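Substrate binding periplasmic protein (Ralstonia solanacearum, PDB 3LOP) binds leucine between its two lobes and is probably the periplasmic receptor of an amino-acid transport system. Local coordinates at residues A[75-80]-A[87-92]; A[101-106]-A[314-319]; A[111-116]-A[336-341]; A[294-299]-A[310-315]. One frame throughout, in Å; residues are numbered along the deposited sequence.

Contact 1. Residues A[75-80]-A[87-92]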
loop_
_atom_site.group_PDB
_atom_site.type_symbol
_atom_site.label_atom_id
_atom_site.label_comp_id
_atom_site.label_asym_id
_atom_site.label_seq_id
_atom_site.Cartn_x
_atom_site.Cartn_y
_atom_site.Cartn_z
ATOM N N VAL A 75 3.058 -15.400 14.710
ATOM C CA VAL A 75 3.981 -14.529 15.424
ATOM C C VAL A 75 3.785 -13.093 14.951
ATOM O O VAL A 75 4.272 -12.154 15.573
ATOM C CB VAL A 75 5.456 -14.940 15.201
ATOM C CG1 VAL A 75 5.688 -16.330 15.768
ATOM C CG2 VAL A 75 5.804 -14.891 13.715
ATOM N N ALA A 76 3.058 -12.926 13.850
ATOM C CA ALA A 76 2.805 -11.598 13.309
ATOM C C ALA A 76 1.731 -11.615 12.228
ATOM O O ALA A 76 1.378 -12.673 11.699
ATOM C CB ALA A 76 4.098 -11.008 12.743
ATOM N N LEU A 77 1.220 -10.423 11.927
ATOM C CA LEU A 77 0.194 -10.190 10.911
ATOM C C LEU A 77 0.822 -9.313 9.823
ATOM O O LEU A 77 1.577 -8.389 10.129
ATOM C CB LEU A 77 -1.002 -9.463 11.540
ATOM C CG LEU A 77 -2.109 -8.900 10.640
ATOM C CD1 LEU A 77 -2.875 -10.032 9.960
ATOM C CD2 LEU A 77 -3.054 -8.071 11.491
ATOM N N LEU A 78 0.506 -9.598 8.560
ATOM C CA LEU A 78 1.059 -8.847 7.431
ATOM C C LEU A 78 0.053 -8.144 6.528
ATOM O O LEU A 78 -1.053 -8.632 6.303
ATOM C CB LEU A 78 1.877 -9.774 6.526
ATOM C CG LEU A 78 3.293 -10.219 6.874
ATOM C CD1 LEU A 78 3.745 -11.267 5.857
ATOM C CD2 LEU A 78 4.232 -9.019 6.850
ATOM N N THR A 79 0.484 -6.997 6.008
ATOM C CA THR A 79 -0.239 -6.175 5.036
ATOM C C THR A 79 -1.767 -6.130 4.984
ATOM O O THR A 79 -2.369 -6.506 3.974
ATOM C CB THR A 79 0.244 -6.530 3.614
ATOM O OG1 THR A 79 -0.181 -7.861 3.285
ATOM C CG2 THR A 79 1.766 -6.478 3.542
ATOM N N VAL A 80 -2.402 -5.655 6.047
ATOM C CA VAL A 80 -3.855 -5.540 6.041
ATOM C C VAL A 80 -4.207 -4.358 5.135
ATOM O O VAL A 80 -3.531 -3.326 5.152
ATOM C CB VAL A 80 -4.406 -5.298 7.465
ATOM C CG1 VAL A 80 -5.891 -4.971 7.412
ATOM C CG2 VAL A 80 -4.179 -6.538 8.315
ATOM N N GLU A 87 -7.571 0.749 11.206
ATOM C CA GLU A 87 -7.951 1.586 12.337
ATOM C C GLU A 87 -8.925 0.852 13.256
ATOM O O GLU A 87 -8.936 1.089 14.464
ATOM C CB GLU A 87 -8.532 2.923 11.854
ATOM C CG GLU A 87 -7.496 3.779 11.125
ATOM C CD GLU A 87 -7.985 5.175 10.779
ATOM O OE1 GLU A 87 -9.211 5.381 10.678
ATOM O OE2 GLU A 87 -7.133 6.070 10.587
ATOM N N ALA A 88 -9.726 -0.052 12.693
ATOM C CA ALA A 88 -10.662 -0.827 13.506
ATOM C C ALA A 88 -9.869 -1.833 14.343
ATOM O O ALA A 88 -10.172 -2.057 15.515
ATOM C CB ALA A 88 -11.672 -1.551 12.618
ATOM N N LEU A 89 -8.846 -2.441 13.749
ATOM C CA LEU A 89 -8.023 -3.393 14.491
ATOM C C LEU A 89 -7.374 -2.692 15.678
ATOM O O LEU A 89 -7.224 -3.276 16.750
ATOM C CB LEU A 89 -6.927 -3.984 13.600
ATOM C CG LEU A 89 -7.365 -4.927 12.480
ATOM C CD1 LEU A 89 -6.158 -5.310 11.630
ATOM C CD2 LEU A 89 -8.009 -6.167 13.076
HETATM N N MSE A 90 -6.981 -1.437 15.480
HETATM C CA MSE A 90 -6.347 -0.663 16.542
HETATM C C MSE A 90 -7.387 -0.233 17.577
HETATM O O MSE A 90 -7.254 -0.518 18.767
HETATM C CB MSE A 90 -5.656 0.577 15.953
HETATM C CG MSE A 90 -4.596 0.261 14.902
HETATM SE SE MSE A 90 -3.629 1.817 14.243
HETATM C CE MSE A 90 -5.004 2.634 13.186
ATOM N N ARG A 91 -8.430 0.439 17.106
ATOM C CA ARG A 91 -9.498 0.937 17.965
ATOM C C ARG A 91 -10.172 -0.137 18.812
ATOM O O ARG A 91 -10.410 0.060 20.006
ATOM C CB ARG A 91 -10.554 1.642 17.110
ATOM C CG ARG A 91 -11.705 2.245 17.895
ATOM C CD ARG A 91 -12.778 2.799 16.970
ATOM N NE ARG A 91 -12.232 3.731 15.986
ATOM C CZ ARG A 91 -12.078 3.455 14.693
ATOM N NH1 ARG A 91 -12.434 2.271 14.215
ATOM N NH2 ARG A 91 -11.566 4.368 13.878
ATOM N N GLU A 92 -10.485 -1.270 18.194
ATOM C CA GLU A 92 -11.153 -2.355 18.900
ATOM C C GLU A 92 -10.213 -3.218 19.742
ATOM O O GLU A 92 -10.646 -4.176 20.381
ATOM C CB GLU A 92 -11.938 -3.206 17.901
ATOM C CG GLU A 92 -13.075 -2.422 17.257
ATOM C CD GLU A 92 -13.859 -3.225 16.247
ATOM O OE1 GLU A 92 -14.267 -4.359 16.575
ATOM O OE2 GLU A 92 -14.080 -2.715 15.128
#
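Leu89 points one methyl, CD1, at two side chains of the facing segment and meets both tip to tip. CD1 lies 4.1 Å from Val80 CG2 and 4.2 Å from Leu77 CD2. These are van der Waals contacts at comfortable distances, and only 82 Å² is buried in all. The backbones stay well apart: the nearest CA atoms, those of Val80 and Leu89, are 9.7 Å from each other. The side chains therefore span the gap. Leu89 can do so because its CG stands anti to its own carbonyl carbon (chi1 -69°) and its CD1 carries on outward. All three touching residues are buried. Leu77 belongs to strand 74-78, and its backbone is hydrogen-bonded to Val103 of neighbouring strand 102-103 and to Pro101 just before it. The neighbouring Leu78 faces the other side of the sheet and rests on helix 284-303. After the strand, Thr79 has a positive phi of 30°, which turns the chain so that Val80 again faces the helix. Leu89 also packs on Val65, and Val80 on Thr61, both of helix 58-71, so the small apolar patch is shared with a second helix. On the helix itself, Glu87 O receives the backbone N of Arg91 at 2.8 Å. Glu87 also reaches out with OE2 to Ser111 OG. Val81, Gly82 and Thr83, which follow Val80 directly, line the leucine pocket. A parallel strand that ends in a turn at the ligand, followed by a helix folding back against the sheet, is the beta-alpha unit of the Rossmann-like lobes of periplasmic binding proteins.

Contact 2. Residues A[101-106]-A[314-319]. With NI (nickel (II) ion), chain H; LEU (leucine), chain B.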
loop_
_atom_site.group_PDB
_atom_site.type_symbol
_atom_site.label_atom_id
_atom_site.label_comp_id
_atom_site.label_asym_id
_atom_site.label_seq_id
_atom_site.Cartn_x
_atom_site.Cartn_y
_atom_site.Cartn_z
ATOM N N PRO A 101 2.012 -8.232 16.350
ATOM C CA PRO A 101 2.500 -7.096 15.568
ATOM C C PRO A 101 1.961 -7.129 14.140
ATOM O O PRO A 101 1.850 -8.196 13.533
ATOM C CB PRO A 101 4.017 -7.262 15.623
ATOM C CG PRO A 101 4.193 -8.742 15.725
ATOM C CD PRO A 101 3.111 -9.149 16.701
ATOM N N LEU A 102 1.598 -5.959 13.629
ATOM C CA LEU A 102 1.098 -5.824 12.265
ATOM C C LEU A 102 2.225 -5.161 11.481
ATOM O O LEU A 102 2.492 -3.973 11.646
ATOM C CB LEU A 102 -0.164 -4.954 12.231
ATOM C CG LEU A 102 -0.618 -4.424 10.865
ATOM C CD1 LEU A 102 -0.626 -5.539 9.841
ATOM C CD2 LEU A 102 -2.003 -3.799 10.989
ATOM N N VAL A 103 2.886 -5.945 10.635
ATOM C CA VAL A 103 4.002 -5.448 9.847
ATOM C C VAL A 103 3.570 -5.046 8.447
ATOM O O VAL A 103 2.912 -5.810 7.742
ATOM C CB VAL A 103 5.119 -6.513 9.742
ATOM C CG1 VAL A 103 6.249 -6.010 8.854
ATOM C CG2 VAL A 103 5.650 -6.840 11.132
ATOM N N GLY A 104 3.928 -3.826 8.066
ATOM C CA GLY A 104 3.606 -3.338 6.740
ATOM C C GLY A 104 2.146 -3.179 6.369
ATOM O O GLY A 104 1.729 -3.684 5.327
ATOM N N PRO A 105 1.337 -2.501 7.194
ATOM C CA PRO A 105 -0.070 -2.337 6.822
ATOM C C PRO A 105 -0.081 -1.699 5.430
ATOM O O PRO A 105 0.709 -0.793 5.152
ATOM C CB PRO A 105 -0.613 -1.412 7.913
ATOM C CG PRO A 105 0.612 -0.659 8.386
ATOM C CD PRO A 105 1.664 -1.737 8.409
ATOM N N ALA A 106 -0.962 -2.180 4.560
ATOM C CA ALA A 106 -1.029 -1.685 3.185
ATOM C C ALA A 106 -1.698 -0.324 3.006
ATOM O O ALA A 106 -2.336 -0.062 1.986
ATOM C CB ALA A 106 -1.712 -2.725 2.304
ATOM N N HIS A 314 9.811 -7.696 19.731
ATOM C CA HIS A 314 11.036 -7.109 20.245
ATOM C C HIS A 314 12.040 -6.896 19.112
ATOM O O HIS A 314 12.619 -5.818 18.973
ATOM C CB HIS A 314 11.615 -8.041 21.308
ATOM C CG HIS A 314 12.724 -7.441 22.107
ATOM N ND1 HIS A 314 13.951 -7.131 21.563
ATOM C CD2 HIS A 314 12.798 -7.109 23.417
ATOM C CE1 HIS A 314 14.731 -6.635 22.505
ATOM N NE2 HIS A 314 14.057 -6.611 23.640
ATOM N N ALA A 315 12.225 -7.927 18.293
ATOM C CA ALA A 315 13.156 -7.858 17.174
ATOM C C ALA A 315 12.767 -6.753 16.195
ATOM O O ALA A 315 13.620 -6.028 15.689
ATOM C CB ALA A 315 13.207 -9.206 16.460
ATOM N N LEU A 316 11.472 -6.623 15.932
ATOM C CA LEU A 316 10.993 -5.600 15.016
ATOM C C LEU A 316 11.350 -4.197 15.498
ATOM O O LEU A 316 11.814 -3.366 14.722
ATOM C CB LEU A 316 9.473 -5.715 14.847
ATOM C CG LEU A 316 8.976 -6.880 13.990
ATOM C CD1 LEU A 316 7.494 -7.099 14.229
ATOM C CD2 LEU A 316 9.251 -6.584 12.520
ATOM N N THR A 317 11.148 -3.943 16.787
ATOM C CA THR A 317 11.437 -2.628 17.343
ATOM C C THR A 317 12.918 -2.277 17.302
ATOM O O THR A 317 13.287 -1.127 17.529
ATOM C CB THR A 317 10.956 -2.512 18.807
ATOM O OG1 THR A 317 11.754 -3.351 19.649
ATOM C CG2 THR A 317 9.503 -2.927 18.922
ATOM N N GLU A 318 13.769 -3.253 17.007
ATOM C CA GLU A 318 15.199 -2.978 16.973
ATOM C C GLU A 318 15.843 -3.034 15.593
ATOM O O GLU A 318 17.066 -2.961 15.475
ATOM C CB GLU A 318 15.921 -3.908 17.950
ATOM C CG GLU A 318 15.321 -3.838 19.344
ATOM C CD GLU A 318 16.122 -4.580 20.385
ATOM O OE1 GLU A 318 16.478 -5.755 20.152
ATOM O OE2 GLU A 318 16.381 -3.984 21.452
ATOM N N LEU A 319 15.031 -3.163 14.548
ATOM C CA LEU A 319 15.568 -3.169 13.191
ATOM C C LEU A 319 16.041 -1.743 12.917
ATOM O O LEU A 319 15.232 -0.813 12.900
ATOM C CB LEU A 319 14.490 -3.561 12.170
ATOM C CG LEU A 319 14.001 -5.011 12.159
ATOM C CD1 LEU A 319 13.010 -5.188 11.018
ATOM C CD2 LEU A 319 15.174 -5.969 11.986
HETATM NI NI NI H . 16.844 -5.901 22.418
HETATM N N LEU B . -5.039 0.080 1.891
HETATM C CA LEU B . -5.916 0.531 0.775
HETATM C C LEU B . -5.314 0.125 -0.556
HETATM O O LEU B . -6.082 0.061 -1.536
HETATM C CB LEU B . -6.061 2.042 0.829
HETATM C CG LEU B . -6.397 2.389 2.275
HETATM C CD1 LEU B . -5.710 3.615 2.685
HETATM C CD2 LEU B . -7.858 2.514 2.438
HETATM O OXT LEU B . -4.086 -0.119 -0.597
HETATM O O HOH W 1 17.547 -8.038 22.276
HETATM O O HOH W 2 17.011 -5.047 24.546
HETATM O O HOH W 3 18.872 -4.848 22.052
#
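Leu316 fills the tight part of the contact with its CD1 methyl. CD1 lies 3.6 Å from Val103 CG2 and 3.7 Å from Pro101 CB. The leucine side chain crosses the proline ring at about a right angle and meets Val103 at a slant. Its second methyl, CD2, adds a looser approach of 3.9 Å to Val103 CG2. Val103 CG1 is anti to the backbone N (chi1 177°), which leaves CG2 anti to the carbonyl carbon as the branch that meets Leu316. All three residues are buried. The far side of 314-319 is open by comparison. There Glu318 is exposed and grips a nickel ion with both carboxylate oxygens, OE1 at 2.3 Å and OE2 at 2.2 Å, while three waters complete the ligands found. At the other end of 101-106, Ala106 O accepts a bond of 2.7 Å from the amino N of the bound leucine, and Ala106 is also part of the magnesium site. Leu316 further rests on Phe119 of strand 118-119 and on Ala299 of helix 284-303. Val103 and Pro101 lean on Leu78 and Ala76 of strand 74-78, so helix 309-317 packs over the sheet beside helix 284-303.

Contact 3. Residues A[111-116]-A[336-341]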
loop_
_atom_site.group_PDB
_atom_site.type_symbol
_atom_site.label_atom_id
_atom_site.label_comp_id
_atom_site.label_asym_id
_atom_site.label_seq_id
_atom_site.Cartn_x
_atom_site.Cartn_y
_atom_site.Cartn_z
ATOM N N SER A 111 -2.417 7.579 10.957
ATOM C CA SER A 111 -2.657 6.825 12.178
ATOM C C SER A 111 -1.784 5.581 12.302
ATOM O O SER A 111 -1.701 4.991 13.377
ATOM C CB SER A 111 -4.134 6.430 12.255
ATOM O OG SER A 111 -4.522 5.694 11.108
HETATM N N MSE A 112 -1.129 5.183 11.215
HETATM C CA MSE A 112 -0.286 3.989 11.246
HETATM C C MSE A 112 0.930 4.100 12.164
HETATM O O MSE A 112 1.523 3.087 12.535
HETATM C CB MSE A 112 0.173 3.619 9.830
HETATM C CG MSE A 112 -0.962 3.256 8.872
HETATM SE SE MSE A 112 -2.105 1.830 9.531
HETATM C CE MSE A 112 -3.750 2.821 9.727
ATOM N N THR A 113 1.294 5.323 12.538
ATOM C CA THR A 113 2.445 5.534 13.411
ATOM C C THR A 113 2.036 5.835 14.851
ATOM O O THR A 113 2.826 6.381 15.623
ATOM C CB THR A 113 3.322 6.702 12.901
ATOM O OG1 THR A 113 2.502 7.859 12.694
ATOM C CG2 THR A 113 4.007 6.330 11.595
ATOM N N THR A 114 0.816 5.460 15.221
ATOM C CA THR A 114 0.322 5.738 16.569
ATOM C C THR A 114 -0.035 4.522 17.423
ATOM O O THR A 114 -0.698 4.666 18.451
ATOM C CB THR A 114 -0.917 6.648 16.511
ATOM O OG1 THR A 114 -2.008 5.929 15.923
ATOM C CG2 THR A 114 -0.626 7.888 15.676
ATOM N N ASP A 115 0.395 3.333 17.013
ATOM C CA ASP A 115 0.091 2.126 17.777
ATOM C C ASP A 115 1.351 1.285 17.970
ATOM O O ASP A 115 2.024 0.931 17.002
ATOM C CB ASP A 115 -0.983 1.308 17.054
ATOM C CG ASP A 115 -1.547 0.194 17.915
ATOM O OD1 ASP A 115 -0.785 -0.714 18.306
ATOM O OD2 ASP A 115 -2.762 0.226 18.203
ATOM N N PRO A 116 1.675 0.935 19.225
ATOM C CA PRO A 116 2.870 0.137 19.515
ATOM C C PRO A 116 2.995 -1.186 18.761
ATOM O O PRO A 116 4.102 -1.700 18.591
ATOM C CB PRO A 116 2.793 -0.056 21.032
ATOM C CG PRO A 116 1.321 -0.051 21.297
ATOM C CD PRO A 116 0.857 1.108 20.439
ATOM N N SER A 336 7.660 6.971 15.680
ATOM C CA SER A 336 6.852 8.104 15.235
ATOM C C SER A 336 6.816 8.303 13.721
ATOM O O SER A 336 6.112 9.180 13.223
ATOM C CB SER A 336 7.346 9.395 15.895
ATOM O OG SER A 336 8.615 9.777 15.392
ATOM N N ARG A 337 7.563 7.484 12.988
ATOM C CA ARG A 337 7.607 7.603 11.533
ATOM C C ARG A 337 7.639 6.239 10.859
ATOM O O ARG A 337 7.856 5.221 11.511
ATOM C CB ARG A 337 8.848 8.392 11.118
ATOM C CG ARG A 337 10.130 7.862 11.735
ATOM C CD ARG A 337 11.346 8.613 11.222
ATOM N NE ARG A 337 11.091 10.046 11.108
ATOM C CZ ARG A 337 12.033 10.958 10.894
ATOM N NH1 ARG A 337 13.302 10.592 10.775
ATOM N NH2 ARG A 337 11.704 12.239 10.788
ATOM N N PRO A 338 7.402 6.202 9.536
ATOM C CA PRO A 338 7.422 4.927 8.812
ATOM C C PRO A 338 8.828 4.336 8.816
ATOM O O PRO A 338 9.817 5.067 8.893
ATOM C CB PRO A 338 6.977 5.318 7.405
ATOM C CG PRO A 338 6.098 6.516 7.645
ATOM C CD PRO A 338 6.887 7.284 8.678
ATOM N N GLY A 339 8.908 3.012 8.725
ATOM C CA GLY A 339 10.199 2.349 8.716
ATOM C C GLY A 339 11.103 2.792 7.581
ATOM O O GLY A 339 12.316 2.906 7.753
ATOM N N SER A 340 10.513 3.035 6.415
ATOM C CA SER A 340 11.266 3.465 5.246
ATOM C C SER A 340 11.123 4.957 5.013
ATOM O O SER A 340 10.023 5.500 5.093
ATOM C CB SER A 340 10.785 2.722 4.000
ATOM O OG SER A 340 11.316 3.318 2.827
ATOM N N HIS A 341 12.241 5.614 4.724
ATOM C CA HIS A 341 12.229 7.046 4.458
ATOM C C HIS A 341 12.298 7.305 2.955
ATOM O O HIS A 341 12.413 8.450 2.519
ATOM C CB HIS A 341 13.407 7.731 5.162
ATOM C CG HIS A 341 14.744 7.161 4.806
ATOM N ND1 HIS A 341 15.182 7.053 3.505
ATOM C CD2 HIS A 341 15.747 6.688 5.582
ATOM C CE1 HIS A 341 16.399 6.538 3.495
ATOM N NE2 HIS A 341 16.766 6.308 4.741
HETATM O O HOH W 4 3.516 10.036 14.138
#
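Two loops come close here, with the CA atoms of Thr113 and Ser336 5.4 Å apart. The first leaves a short 3-10 turn, and Thr114 N bonds back to Ser111 O at 3.2 Å. The second has no regular structure. Thr113 carries the contact from its side and meets mostly backbone. Its CB lies 3.7 Å from Ser336 O, and its CG2 methyl lies 3.7 Å from Arg337 C and 4.2 Å from Pro338 CD. With chi1 at 52°, OG1 sits between the backbone N and the carbonyl carbon, and CG2 is turned to the partner loop. The hydroxyl is hydrogen-bonded to Ser110 O and to a water at 2.8 Å. That water donates to Ser336 O at 2.9 Å and so bridges the loops. Thr114 returns OG1 to Ser111 O at 2.7 Å, so this carbonyl takes two donors from one residue. At Ser336 and Arg337 the bond to CB points away from the other loop, and Asp334 is a partner of Ser336 OG. Gly339 and Ser340 make backbone hydrogen bonds with Pro120 and Ile121. Such loop-to-loop packing is consistent with the hinge side of a periplasmic binding protein, where several chain segments run together between the lobes.

Contact 4. Residues A[294-299]-A[310-315]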
loop_
_atom_site.group_PDB
_atom_site.type_symbol
_atom_site.label_atom_id
_atom_site.label_comp_id
_atom_site.label_asym_id
_atom_site.label_seq_id
_atom_site.Cartn_x
_atom_site.Cartn_y
_atom_site.Cartn_z
ATOM N N LYS A 294 9.700 -9.946 3.716
ATOM C CA LYS A 294 11.138 -10.027 3.946
ATOM C C LYS A 294 11.535 -9.300 5.231
ATOM O O LYS A 294 12.390 -9.772 5.977
ATOM C CB LYS A 294 11.911 -9.457 2.752
ATOM C CG LYS A 294 13.409 -9.707 2.850
ATOM C CD LYS A 294 14.127 -9.390 1.550
ATOM C CE LYS A 294 15.604 -9.744 1.659
ATOM N NZ LYS A 294 16.329 -9.462 0.389
ATOM N N VAL A 295 10.917 -8.149 5.486
ATOM C CA VAL A 295 11.208 -7.395 6.701
ATOM C C VAL A 295 10.812 -8.232 7.918
ATOM O O VAL A 295 11.554 -8.318 8.898
ATOM C CB VAL A 295 10.436 -6.057 6.723
ATOM C CG1 VAL A 295 10.496 -5.433 8.111
ATOM C CG2 VAL A 295 11.035 -5.104 5.701
ATOM N N LEU A 296 9.634 -8.848 7.853
ATOM C CA LEU A 296 9.166 -9.684 8.950
ATOM C C LEU A 296 10.087 -10.889 9.125
ATOM O O LEU A 296 10.416 -11.267 10.246
ATOM C CB LEU A 296 7.731 -10.154 8.684
ATOM C CG LEU A 296 7.135 -11.148 9.686
ATOM C CD1 LEU A 296 7.189 -10.584 11.106
ATOM C CD2 LEU A 296 5.697 -11.450 9.285
ATOM N N ALA A 297 10.510 -11.485 8.014
ATOM C CA ALA A 297 11.391 -12.645 8.069
ATOM C C ALA A 297 12.700 -12.330 8.792
ATOM O O ALA A 297 13.204 -13.156 9.548
ATOM C CB ALA A 297 11.678 -13.155 6.658
ATOM N N GLU A 298 13.249 -11.140 8.558
ATOM C CA GLU A 298 14.492 -10.739 9.208
ATOM C C GLU A 298 14.271 -10.630 10.714
ATOM O O GLU A 298 15.126 -11.022 11.508
ATOM C CB GLU A 298 14.975 -9.400 8.643
ATOM C CG GLU A 298 16.199 -8.795 9.335
ATOM C CD GLU A 298 17.435 -9.686 9.301
ATOM O OE1 GLU A 298 17.502 -10.619 8.473
ATOM O OE2 GLU A 298 18.354 -9.436 10.107
ATOM N N ALA A 299 13.118 -10.098 11.109
ATOM C CA ALA A 299 12.810 -9.970 12.526
ATOM C C ALA A 299 12.673 -11.359 13.140
ATOM O O ALA A 299 13.157 -11.607 14.241
ATOM C CB ALA A 299 11.524 -9.176 12.719
ATOM N N GLU A 310 6.224 -12.326 21.337
ATOM C CA GLU A 310 6.933 -11.278 22.065
ATOM C C GLU A 310 8.345 -11.055 21.526
ATOM O O GLU A 310 8.782 -9.917 21.369
ATOM C CB GLU A 310 6.993 -11.635 23.555
ATOM C CG GLU A 310 7.914 -10.759 24.399
ATOM C CD GLU A 310 7.615 -9.277 24.272
ATOM O OE1 GLU A 310 6.424 -8.901 24.298
ATOM O OE2 GLU A 310 8.577 -8.487 24.159
ATOM N N GLN A 311 9.057 -12.141 21.239
ATOM C CA GLN A 311 10.413 -12.027 20.722
ATOM C C GLN A 311 10.436 -11.394 19.336
ATOM O O GLN A 311 11.332 -10.616 19.014
ATOM C CB GLN A 311 11.084 -13.401 20.677
ATOM C CG GLN A 311 11.372 -13.982 22.050
ATOM C CD GLN A 311 11.957 -15.375 21.974
ATOM O OE1 GLN A 311 11.347 -16.285 21.413
ATOM N NE2 GLN A 311 13.146 -15.550 22.539
ATOM N N VAL A 312 9.448 -11.722 18.515
ATOM C CA VAL A 312 9.383 -11.158 17.177
ATOM C C VAL A 312 9.077 -9.662 17.268
ATOM O O VAL A 312 9.653 -8.856 16.541
ATOM C CB VAL A 312 8.312 -11.885 16.326
ATOM C CG1 VAL A 312 8.111 -11.171 15.000
ATOM C CG2 VAL A 312 8.750 -13.324 16.083
ATOM N N ARG A 313 8.178 -9.287 18.173
ATOM C CA ARG A 313 7.835 -7.878 18.356
ATOM C C ARG A 313 9.098 -7.125 18.770
ATOM O O ARG A 313 9.422 -6.067 18.232
ATOM C CB ARG A 313 6.778 -7.730 19.454
ATOM C CG ARG A 313 6.319 -6.298 19.688
ATOM C CD ARG A 313 5.638 -6.157 21.040
ATOM N NE ARG A 313 6.585 -6.380 22.130
ATOM C CZ ARG A 313 7.597 -5.565 22.419
ATOM N NH1 ARG A 313 7.795 -4.467 21.701
ATOM N NH2 ARG A 313 8.419 -5.853 23.419
ATOM N N HIS A 314 9.811 -7.696 19.731
ATOM C CA HIS A 314 11.036 -7.109 20.245
ATOM C C HIS A 314 12.040 -6.896 19.112
ATOM O O HIS A 314 12.619 -5.818 18.973
ATOM C CB HIS A 314 11.615 -8.041 21.308
ATOM C CG HIS A 314 12.724 -7.441 22.107
ATOM N ND1 HIS A 314 13.951 -7.131 21.563
ATOM C CD2 HIS A 314 12.798 -7.109 23.417
ATOM C CE1 HIS A 314 14.731 -6.635 22.505
ATOM N NE2 HIS A 314 14.057 -6.611 23.640
ATOM N N ALA A 315 12.225 -7.927 18.293
ATOM C CA ALA A 315 13.156 -7.858 17.174
ATOM C C ALA A 315 12.767 -6.753 16.195
ATOM O O ALA A 315 13.620 -6.028 15.689
ATOM C CB ALA A 315 13.207 -9.206 16.460
#
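Ala299 has the largest area buried in this contact, 61 Å², followed by Val312 and Ala315. The two alanines let the helices come close at one point, where their CA atoms are 5.1 Å apart. Ala315 CB lies 3.3 Å from Ala299 O and 4.1 Å from Ala299 CB, so a methyl presses on a backbone carbonyl as well as on another methyl. Val312 sits one turn earlier. Its O approaches Ala299 CB at 4.3 Å, and its CG1 meets Leu296 CD1 at 4.0 Å. The Val312 and Leu296 side chains cross at about a right angle. Leu296 CG is anti to the backbone N (chi1 175°), and the end of this side chain comes nearer to the partner helix than its start suggests. Helices 284-303 and 309-317 follow each other in the chain across a short loop and cross steeply. Their local axes approach to 9.4 Å at an angle of 112°. The pair lies on one face of the parallel sheet, where Leu296 touches Ala76 and Leu78, and Val312 touches Val75. Away from the interface, Arg313 and Glu310 form a salt bridge one turn apart. Arg313 NH2 donates to Glu310 OE2 at 2.7 Å, toward its syn lone pair and tilted 21° out of the guanidinium plane. A weak bond from Arg313 NE reaches Glu310 OE1, which lies in that plane at the guanidinium edge.

From the N terminus, contact 1 closes first, over the turn and the first part of helix 83-91. Contact 2 opens next, on strand 102-103, the neighbour of 74-78 in the same sheet. Contact 3 opens in the loop that follows. Contact 4 lies wholly within the span of contact 3 and closes on helix 309-317 after only ten intervening residues. Contact 2 ends on that same helix, sharing His314 and Ala315 with contact 4. Contact 3 closes last, at 336-341, so contacts 2 and 3 cross. Both long-range closures bring late parts of the chain back to the first lobe. Helices 284-303 and 309-317 cover one face of its sheet, helices 58-71 and 83-91 the other.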